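Regulator of nonsense transcripts 2 (PDB 4CEK) acts as a factor in nonsense-mediated mRNA decay, represented here by the second of its three MIF4G domains. Local coordinates at residues F159-Q164 with K213-R218; F171-V176 with T224-F229; T230-L235 with H271-V276. All blocks are in the same frame, centred on the assembly; numbering follows the deposited sequence.

Contact 1. Residues F159-Q164 with K213-R218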
loop_
_atom_site.group_PDB
_atom_site.type_symbol
_atom_site.label_atom_id
_atom_site.label_comp_id
_atom_site.label_asym_id
_atom_site.label_seq_id
_atom_site.Cartn_x
_atom_site.Cartn_y
_atom_site.Cartn_z
ATOM N N PHE A 159 5.677 -0.061 -7.528
ATOM C CA PHE A 159 4.807 1.117 -7.516
ATOM C C PHE A 159 3.854 1.136 -8.714
ATOM O O PHE A 159 2.726 1.646 -8.613
ATOM C CB PHE A 159 5.651 2.400 -7.480
ATOM C CG PHE A 159 4.845 3.671 -7.547
ATOM C CD1 PHE A 159 4.259 4.203 -6.399
ATOM C CD2 PHE A 159 4.683 4.345 -8.748
ATOM C CE1 PHE A 159 3.533 5.385 -6.447
ATOM C CE2 PHE A 159 3.962 5.524 -8.805
ATOM C CZ PHE A 159 3.384 6.059 -7.645
ATOM N N ILE A 160 4.288 0.598 -9.853
ATOM C CA ILE A 160 3.405 0.565 -11.023
ATOM C C ILE A 160 2.559 -0.705 -11.096
ATOM O O ILE A 160 2.117 -1.036 -12.178
ATOM C CB ILE A 160 4.122 0.789 -12.393
ATOM C CG1 ILE A 160 5.157 -0.296 -12.674
ATOM C CG2 ILE A 160 4.763 2.171 -12.462
ATOM C CD1 ILE A 160 5.877 -0.108 -13.993
ATOM N N VAL A 161 2.319 -1.405 -9.985
ATOM C CA VAL A 161 1.245 -2.421 -9.959
ATOM C C VAL A 161 0.035 -1.910 -10.743
ATOM O O VAL A 161 -0.416 -0.796 -10.511
ATOM C CB VAL A 161 0.673 -2.760 -8.557
ATOM C CG1 VAL A 161 1.085 -4.135 -8.112
ATOM C CG2 VAL A 161 1.005 -1.711 -7.511
ATOM N N PRO A 162 -0.488 -2.709 -11.678
ATOM C CA PRO A 162 -1.720 -2.268 -12.359
ATOM C C PRO A 162 -2.987 -2.291 -11.454
ATOM O O PRO A 162 -3.120 -3.158 -10.574
ATOM C CB PRO A 162 -1.845 -3.259 -13.507
ATOM C CG PRO A 162 -1.146 -4.487 -13.024
ATOM C CD PRO A 162 -0.006 -4.012 -12.172
ATOM N N ARG A 163 -3.901 -1.340 -11.672
ATOM C CA ARG A 163 -5.165 -1.262 -10.896
ATOM C C ARG A 163 -6.032 -2.526 -10.992
ATOM O O ARG A 163 -6.808 -2.822 -10.091
ATOM C CB ARG A 163 -6.006 -0.038 -11.316
ATOM C CG ARG A 163 -6.651 -0.124 -12.702
ATOM C CD ARG A 163 -7.527 1.091 -13.020
ATOM N NE ARG A 163 -7.723 1.238 -14.467
ATOM C CZ ARG A 163 -7.082 2.108 -15.252
ATOM N NH1 ARG A 163 -6.187 2.972 -14.767
ATOM N NH2 ARG A 163 -7.346 2.126 -16.553
ATOM N N GLN A 164 -5.865 -3.262 -12.085
ATOM C CA GLN A 164 -6.617 -4.474 -12.370
ATOM C C GLN A 164 -6.068 -5.717 -11.628
ATOM O O GLN A 164 -6.643 -6.813 -11.724
ATOM C CB GLN A 164 -6.644 -4.709 -13.892
ATOM C CG GLN A 164 -6.627 -3.434 -14.763
ATOM C CD GLN A 164 -5.215 -3.033 -15.231
ATOM O OE1 GLN A 164 -4.372 -3.891 -15.508
ATOM N NE2 GLN A 164 -4.961 -1.727 -15.327
ATOM N N LYS A 213 -7.068 5.994 -7.666
ATOM C CA LYS A 213 -6.954 6.567 -6.337
ATOM C C LYS A 213 -7.079 5.442 -5.281
ATOM O O LYS A 213 -6.313 5.382 -4.300
ATOM C CB LYS A 213 -8.028 7.639 -6.157
ATOM C CG LYS A 213 -7.999 8.720 -7.235
ATOM C CD LYS A 213 -9.115 9.756 -7.060
ATOM C CE LYS A 213 -8.766 11.120 -7.656
ATOM N NZ LYS A 213 -9.529 12.246 -7.033
ATOM N N ASN A 214 -8.039 4.542 -5.508
ATOM C CA ASN A 214 -8.282 3.400 -4.622
ATOM C C ASN A 214 -7.109 2.396 -4.600
ATOM O O ASN A 214 -6.820 1.844 -3.555
ATOM C CB ASN A 214 -9.622 2.710 -4.981
ATOM C CG ASN A 214 -10.869 3.512 -4.525
ATOM O OD1 ASN A 214 -10.810 4.382 -3.630
ATOM N ND2 ASN A 214 -12.016 3.203 -5.146
ATOM N N LYS A 215 -6.411 2.202 -5.727
ATOM C CA LYS A 215 -5.176 1.437 -5.748
ATOM C C LYS A 215 -4.151 2.071 -4.797
ATOM O O LYS A 215 -3.564 1.370 -3.970
ATOM C CB LYS A 215 -4.553 1.389 -7.155
ATOM C CG LYS A 215 -3.282 0.518 -7.261
ATOM C CD LYS A 215 -2.219 1.021 -8.256
ATOM C CE LYS A 215 -1.497 2.284 -7.784
ATOM N NZ LYS A 215 -0.138 2.133 -7.154
ATOM N N THR A 216 -3.923 3.381 -4.916
ATOM C CA THR A 216 -2.947 4.045 -4.057
ATOM C C THR A 216 -3.319 3.841 -2.600
ATOM O O THR A 216 -2.478 3.467 -1.798
ATOM C CB THR A 216 -2.848 5.555 -4.331
ATOM O OG1 THR A 216 -2.328 5.784 -5.639
ATOM C CG2 THR A 216 -1.943 6.217 -3.336
ATOM N N VAL A 217 -4.585 4.091 -2.265
ATOM C CA VAL A 217 -5.040 4.033 -0.882
ATOM C C VAL A 217 -5.031 2.608 -0.374
ATOM O O VAL A 217 -4.663 2.392 0.773
ATOM C CB VAL A 217 -6.438 4.693 -0.700
ATOM C CG1 VAL A 217 -7.173 4.090 0.477
ATOM C CG2 VAL A 217 -6.301 6.193 -0.509
ATOM N N ARG A 218 -5.373 1.627 -1.207
ATOM C CA ARG A 218 -5.259 0.212 -0.780
ATOM C C ARG A 218 -3.814 -0.216 -0.474
ATOM O O ARG A 218 -3.574 -0.925 0.510
ATOM C CB ARG A 218 -5.842 -0.753 -1.821
ATOM C CG ARG A 218 -7.366 -0.722 -1.911
ATOM C CD ARG A 218 -7.891 -1.848 -2.778
ATOM N NE ARG A 218 -9.050 -1.426 -3.565
ATOM C CZ ARG A 218 -10.329 -1.623 -3.229
ATOM N NH1 ARG A 218 -10.654 -2.247 -2.092
ATOM N NH2 ARG A 218 -11.294 -1.179 -4.034
#
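Lys215 reaches out of helix 210-225 to the end of helix 148-159, where its NZ makes a weak hydrogen bond to the carbonyl O of Phe159 at 3.3 Å. The lysine supplies more than half of the surface buried in this contact, and it illustrates how a long side chain can join a helix flank to a helix C terminus. Its CG stands anti to the backbone N (chi1 -177°), which sends the chain toward the loop, and bends at chi2, chi3 and chi4 then fold the amine back to the Phe159 carbonyl. On the way, Lys215 CD passes 3.4 Å from Val161 O. NZ ends 4.0 Å from Val161 CG2, the valine side chain set at a slant to the outer part of the lysine. Nearer the helix, Lys215 CG approaches Arg163 CA. The Phe159 ring has its centroid 5.1 Å from NZ, a long cation-pi geometry that can be at most weakly attractive. Because Ile160 is the first residue to leave helical geometry, Phe159 O belongs to the carbonyl end of a helix, whose partial negative charge would probably favour a buried ammonium; Glu91 adds a long, weak ion pair. Around this junction the Phe159 ring packs against helices 89-99 and 185-203, while helix 247-266 covers Val217 of helix 210-225.

Contact 2. Residues F171-V176 with T224-F229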
loop_
_atom_site.group_PDB
_atom_site.type_symbol
_atom_site.label_atom_id
_atom_site.label_comp_id
_atom_site.label_asym_id
_atom_site.label_seq_id
_atom_site.Cartn_x
_atom_site.Cartn_y
_atom_site.Cartn_z
ATOM N N PHE A 171 0.702 -9.036 -1.263
ATOM C CA PHE A 171 1.939 -9.800 -1.460
ATOM C C PHE A 171 3.099 -8.796 -1.631
ATOM O O PHE A 171 4.148 -8.890 -0.935
ATOM C CB PHE A 171 1.754 -10.794 -2.620
ATOM C CG PHE A 171 0.601 -11.760 -2.381
ATOM C CD1 PHE A 171 0.650 -12.682 -1.338
ATOM C CD2 PHE A 171 -0.568 -11.695 -3.154
ATOM C CE1 PHE A 171 -0.441 -13.523 -1.064
ATOM C CE2 PHE A 171 -1.658 -12.537 -2.893
ATOM C CZ PHE A 171 -1.589 -13.453 -1.857
ATOM N N TYR A 172 2.871 -7.802 -2.492
ATOM C CA TYR A 172 3.806 -6.718 -2.649
ATOM C C TYR A 172 4.158 -6.031 -1.336
ATOM O O TYR A 172 5.326 -5.771 -1.073
ATOM C CB TYR A 172 3.306 -5.745 -3.677
ATOM C CG TYR A 172 3.469 -6.250 -5.088
ATOM C CD1 TYR A 172 3.757 -7.602 -5.368
ATOM C CD2 TYR A 172 3.332 -5.383 -6.156
ATOM C CE1 TYR A 172 3.919 -8.045 -6.680
ATOM C CE2 TYR A 172 3.484 -5.809 -7.459
ATOM C CZ TYR A 172 3.782 -7.133 -7.730
ATOM O OH TYR A 172 3.925 -7.509 -9.062
ATOM N N ALA A 173 3.187 -5.813 -0.472
ATOM C CA ALA A 173 3.501 -5.306 0.855
ATOM C C ALA A 173 4.331 -6.295 1.680
ATOM O O ALA A 173 5.184 -5.886 2.474
ATOM C CB ALA A 173 2.233 -4.914 1.613
ATOM N N ARG A 174 4.034 -7.588 1.576
ATOM C CA ARG A 174 4.797 -8.601 2.335
ATOM C C ARG A 174 6.283 -8.606 1.914
ATOM O O ARG A 174 7.169 -8.627 2.760
ATOM C CB ARG A 174 4.214 -10.012 2.166
ATOM C CG ARG A 174 4.560 -10.936 3.338
ATOM C CD ARG A 174 3.940 -12.308 3.183
ATOM N NE ARG A 174 4.767 -13.381 3.756
ATOM C CZ ARG A 174 4.742 -13.812 5.016
ATOM N NH1 ARG A 174 3.917 -13.287 5.907
ATOM N NH2 ARG A 174 5.551 -14.796 5.396
ATOM N N LEU A 175 6.524 -8.580 0.609
ATOM C CA LEU A 175 7.868 -8.467 0.040
ATOM C C LEU A 175 8.616 -7.314 0.702
ATOM O O LEU A 175 9.656 -7.523 1.321
ATOM C CB LEU A 175 7.793 -8.224 -1.481
ATOM C CG LEU A 175 9.110 -8.323 -2.274
ATOM C CD1 LEU A 175 9.809 -9.669 -2.032
ATOM C CD2 LEU A 175 8.803 -8.139 -3.743
ATOM N N VAL A 176 8.023 -6.108 0.626
ATOM C CA VAL A 176 8.653 -4.907 1.132
ATOM C C VAL A 176 8.983 -5.061 2.609
ATOM O O VAL A 176 10.085 -4.749 3.027
ATOM C CB VAL A 176 7.783 -3.668 0.889
ATOM C CG1 VAL A 176 8.306 -2.493 1.707
ATOM C CG2 VAL A 176 7.732 -3.340 -0.607
ATOM N N THR A 224 0.349 -0.487 5.904
ATOM C CA THR A 224 0.092 -0.068 7.278
ATOM C C THR A 224 -0.019 -1.310 8.136
ATOM O O THR A 224 0.512 -1.359 9.284
ATOM C CB THR A 224 -1.227 0.743 7.380
ATOM O OG1 THR A 224 -1.124 1.916 6.558
ATOM C CG2 THR A 224 -1.532 1.173 8.813
ATOM N N LYS A 225 -0.731 -2.316 7.605
ATOM C CA LYS A 225 -0.894 -3.586 8.335
ATOM C C LYS A 225 0.466 -4.249 8.561
ATOM O O LYS A 225 0.631 -4.949 9.525
ATOM C CB LYS A 225 -1.905 -4.551 7.642
ATOM C CG LYS A 225 -3.385 -4.153 7.857
ATOM C CD LYS A 225 -4.421 -5.025 7.106
ATOM C CE LYS A 225 -4.244 -5.011 5.598
ATOM N NZ LYS A 225 -5.394 -5.608 4.823
ATOM N N PHE A 226 1.432 -4.003 7.678
ATOM C CA PHE A 226 2.792 -4.510 7.857
ATOM C C PHE A 226 3.728 -3.572 8.672
ATOM O O PHE A 226 4.917 -3.875 8.838
ATOM C CB PHE A 226 3.406 -4.811 6.479
ATOM C CG PHE A 226 3.018 -6.159 5.937
ATOM C CD1 PHE A 226 3.510 -7.297 6.513
ATOM C CD2 PHE A 226 2.173 -6.267 4.866
ATOM C CE1 PHE A 226 3.157 -8.536 6.039
ATOM C CE2 PHE A 226 1.815 -7.480 4.372
ATOM C CZ PHE A 226 2.311 -8.624 4.953
ATOM N N LYS A 227 3.186 -2.450 9.155
ATOM C CA LYS A 227 3.935 -1.430 9.888
ATOM C C LYS A 227 5.029 -0.781 9.047
ATOM O O LYS A 227 5.998 -0.313 9.614
ATOM C CB LYS A 227 4.563 -2.001 11.175
ATOM C CG LYS A 227 3.611 -2.817 12.037
ATOM C CD LYS A 227 4.321 -3.384 13.262
ATOM C CE LYS A 227 3.457 -4.433 13.974
ATOM N NZ LYS A 227 4.238 -5.396 14.815
ATOM N N MET A 228 4.903 -0.781 7.716
ATOM C CA MET A 228 5.791 0.020 6.870
ATOM C C MET A 228 5.346 1.478 6.848
ATOM O O MET A 228 6.165 2.345 6.755
ATOM C CB MET A 228 5.871 -0.537 5.470
ATOM C CG MET A 228 6.500 -1.930 5.410
ATOM S SD MET A 228 8.234 -2.047 6.012
ATOM C CE MET A 228 8.059 -2.561 7.722
ATOM N N PHE A 229 4.042 1.746 6.930
ATOM C CA PHE A 229 3.518 3.053 7.353
ATOM C C PHE A 229 3.177 2.893 8.804
ATOM O O PHE A 229 2.752 1.817 9.203
ATOM C CB PHE A 229 2.264 3.436 6.608
ATOM C CG PHE A 229 2.526 3.984 5.255
ATOM C CD1 PHE A 229 2.749 5.337 5.068
ATOM C CD2 PHE A 229 2.573 3.153 4.153
ATOM C CE1 PHE A 229 2.990 5.846 3.804
ATOM C CE2 PHE A 229 2.829 3.662 2.886
ATOM C CZ PHE A 229 3.023 5.007 2.715
#
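Arg174 NH2, at the far end of a side chain whose base rests on Phe226, is held by a salt bridge to Asp135 and a hydrogen bond to the carbonyl of Asn20. NH1 of the same group binds the carbonyls of Phe17 and Asn16, so the guanidinium is anchored beyond the ring, and the aliphatic stem does the packing. Arg174 CG touches Phe226 CZ at 3.6 Å. Arg174 CA sits over one face of the ring, 4.0 Å from the centroid and 25° off the normal, in a CH-pi arrangement; Ala173 O lies above the same face, displaced toward the rim. Ala173 CB meets Phe226 CD2 at 3.5 Å. Phe226 swings its CG anti to its own carbonyl carbon (chi1 -83°), which carries the ring across to helix 169-179. With an alanine here, Ala173 CB and the Arg174 stem would probably face a gap, losing the flat surface against which they pack. Farther along helix 169-179, Val176 CG1 and Met228 CG meet at 4.2 Å, the two side chains running antiparallel as they pass. Phe226 and Met228 flank Lys227, whose positive phi (63°) ends helix 210-225 in a Schellman motif; here the turn sets both apolar side chains against helix 169-179, as part of the helix packing of an all-helical MIF4G domain.

Contact 3. Residues T230-L235 with H271-V276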
loop_
_atom_site.group_PDB
_atom_site.type_symbol
_atom_site.label_atom_id
_atom_site.label_comp_id
_atom_site.label_asym_id
_atom_site.label_seq_id
_atom_site.Cartn_x
_atom_site.Cartn_y
_atom_site.Cartn_z
ATOM N N THR A 230 3.430 3.921 9.610
ATOM C CA THR A 230 3.108 3.873 11.022
ATOM C C THR A 230 1.641 4.247 11.111
ATOM O O THR A 230 1.076 4.799 10.141
ATOM C CB THR A 230 3.919 4.909 11.853
ATOM O OG1 THR A 230 3.674 6.194 11.307
ATOM C CG2 THR A 230 5.458 4.617 11.886
ATOM N N LYS A 231 1.044 3.980 12.278
ATOM C CA LYS A 231 -0.373 4.290 12.556
ATOM C C LYS A 231 -0.603 5.762 12.411
ATOM O O LYS A 231 -1.599 6.205 11.812
ATOM C CB LYS A 231 -0.749 3.833 13.959
ATOM C CG LYS A 231 -0.810 2.313 14.042
ATOM C CD LYS A 231 -0.741 1.757 15.464
ATOM C CE LYS A 231 -0.746 0.239 15.415
ATOM N NZ LYS A 231 0.647 -0.282 15.220
ATOM N N ASN A 232 0.348 6.525 12.928
ATOM C CA ASN A 232 0.303 7.989 12.859
ATOM C C ASN A 232 0.329 8.487 11.423
ATOM O O ASN A 232 -0.407 9.395 11.098
ATOM C CB ASN A 232 1.459 8.569 13.672
ATOM C CG ASN A 232 1.321 10.060 13.909
ATOM O OD1 ASN A 232 0.373 10.491 14.532
ATOM N ND2 ASN A 232 2.298 10.849 13.446
ATOM N N ASP A 233 1.145 7.889 10.551
ATOM C CA ASP A 233 1.143 8.216 9.096
ATOM C C ASP A 233 -0.215 8.079 8.448
ATOM O O ASP A 233 -0.695 8.953 7.709
ATOM C CB ASP A 233 1.997 7.215 8.302
ATOM C CG ASP A 233 3.449 7.595 8.189
ATOM O OD1 ASP A 233 3.733 8.792 7.948
ATOM O OD2 ASP A 233 4.295 6.668 8.292
ATOM N N THR A 234 -0.806 6.906 8.641
ATOM C CA THR A 234 -2.046 6.584 7.987
ATOM C C THR A 234 -3.245 7.313 8.632
ATOM O O THR A 234 -4.187 7.662 7.940
ATOM C CB THR A 234 -2.232 5.074 8.008
ATOM O OG1 THR A 234 -1.056 4.487 7.418
ATOM C CG2 THR A 234 -3.534 4.669 7.251
ATOM N N LEU A 235 -3.209 7.530 9.943
ATOM C CA LEU A 235 -4.186 8.421 10.572
ATOM C C LEU A 235 -4.128 9.844 10.028
ATOM O O LEU A 235 -5.165 10.507 9.922
ATOM C CB LEU A 235 -4.037 8.444 12.093
ATOM C CG LEU A 235 -4.566 7.154 12.746
ATOM C CD1 LEU A 235 -4.136 7.027 14.209
ATOM C CD2 LEU A 235 -6.071 7.126 12.615
ATOM N N HIS A 271 -6.301 2.969 18.769
ATOM C CA HIS A 271 -7.724 2.749 18.980
ATOM C C HIS A 271 -8.502 4.017 19.189
ATOM O O HIS A 271 -9.503 4.273 18.486
ATOM C CB HIS A 271 -7.968 1.791 20.155
ATOM C CG HIS A 271 -9.416 1.756 20.610
ATOM N ND1 HIS A 271 -9.779 1.993 21.874
ATOM C CD2 HIS A 271 -10.597 1.554 19.895
ATOM C CE1 HIS A 271 -11.114 1.941 21.968
ATOM N NE2 HIS A 271 -11.607 1.675 20.755
ATOM N N LEU A 272 -8.033 4.833 20.121
ATOM C CA LEU A 272 -8.759 6.021 20.568
ATOM C C LEU A 272 -8.869 7.057 19.488
ATOM O O LEU A 272 -9.876 7.751 19.379
ATOM C CB LEU A 272 -8.085 6.627 21.829
ATOM C CG LEU A 272 -8.564 7.990 22.403
ATOM C CD1 LEU A 272 -8.370 8.107 23.916
ATOM C CD2 LEU A 272 -7.871 9.163 21.702
ATOM N N ARG A 273 -7.827 7.199 18.683
ATOM C CA ARG A 273 -7.830 8.243 17.654
ATOM C C ARG A 273 -8.607 7.810 16.437
ATOM O O ARG A 273 -9.239 8.649 15.776
ATOM C CB ARG A 273 -6.425 8.611 17.254
ATOM C CG ARG A 273 -6.340 10.000 16.662
ATOM C CD ARG A 273 -5.035 10.179 15.913
ATOM N NE ARG A 273 -4.231 11.272 16.454
ATOM C CZ ARG A 273 -2.913 11.394 16.297
ATOM N NH1 ARG A 273 -2.227 10.493 15.588
ATOM N NH2 ARG A 273 -2.276 12.441 16.843
ATOM N N THR A 274 -8.552 6.508 16.132
ATOM C CA THR A 274 -9.380 5.911 15.085
ATOM C C THR A 274 -10.870 6.137 15.393
ATOM O O THR A 274 -11.637 6.656 14.572
ATOM C CB THR A 274 -9.082 4.409 14.951
ATOM O OG1 THR A 274 -7.657 4.221 14.848
ATOM C CG2 THR A 274 -9.739 3.813 13.696
ATOM N N SER A 275 -11.227 5.805 16.615
ATOM C CA SER A 275 -12.575 5.936 17.125
ATOM C C SER A 275 -13.091 7.344 17.075
ATOM O O SER A 275 -14.217 7.583 16.664
ATOM C CB SER A 275 -12.612 5.481 18.564
ATOM O OG SER A 275 -13.894 5.748 19.049
ATOM N N VAL A 276 -12.263 8.299 17.476
ATOM C CA VAL A 276 -12.662 9.692 17.364
ATOM C C VAL A 276 -12.975 10.011 15.911
ATOM O O VAL A 276 -14.003 10.633 15.615
ATOM C CB VAL A 276 -11.592 10.674 17.915
ATOM C CG1 VAL A 276 -11.988 12.100 17.587
ATOM C CG2 VAL A 276 -11.455 10.519 19.407
HETATM O O HOH W 1 0.305 12.206 16.593
#
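Asn232 OD1 and the guanidinium of Arg273 are joined twice, directly and through a water, which closes a small polar ring between two helices that run in the same direction. The setting is the helical array of the MIF4G domain: helix 247-266 comes between helices 231-243 and 268-287 in the chain, and the short segments compared here lie 11.2 Å apart with their axes only 8° from parallel. In the direct link, Arg273 NH1 donates to Asn232 OD1 at 2.8 Å. The donor lies in the carbonyl plane with a C=O...N angle of 157°, and the oxygen in turn lies close to the guanidinium plane, so the bond runs from edge to edge of the two flat groups, their planes twisted against each other. Water 1 donates to the same OD1 at 2.7 Å and accepts from Arg273 NH2 at 2.6 Å. The amide oxygen is thus gripped by two donors, and both terminal nitrogens of the arginine are engaged, which limits how far the guanidinium can turn although both residues are exposed. With CG anti to the backbone N (chi1 -157°) Arg273 heads for Asn232, and a bend at chi3 turns the guanidinium to the amide. Farther back, its CD rests on Leu235 CD1 at 3.7 Å. Leu235 carries the buried part of the contact: its CD2 approaches Thr274 OG1, a hydroxyl hydrogen-bonded to Ser270 O within its own helix. The start of helix 231-243, one turn before Leu235, is secured by a capping box. There Thr230 OG1 accepts from Asp233 N at 3.1 Å, while Thr230 N donates at 3.2 Å to Asp233 OD2, which receives it through the anti lone pair, the one turned away from the other carboxylate oxygen.

In the fold
The three contacts lie in one all-helical MIF4G domain. Contacts 1 and 2 share helix 210-225, one near its middle and the other at its end; their centres are about 14 Å apart, their segments alternate along the chain, with Val161 lying beside Tyr172. Contact 3 follows in series, its centre about 17 Å from that of contact 2 and about 22 Å from that of contact 1. A probable hydrogen bond between the hydroxyls of Thr224 and Thr234 ties contacts 2 and 3 across the turn leading into helix 231-243. Contacts 1 and 2 are buried near the chain's centre; contact 3 lies farther out and is partly buried, so the three step outward from the interior.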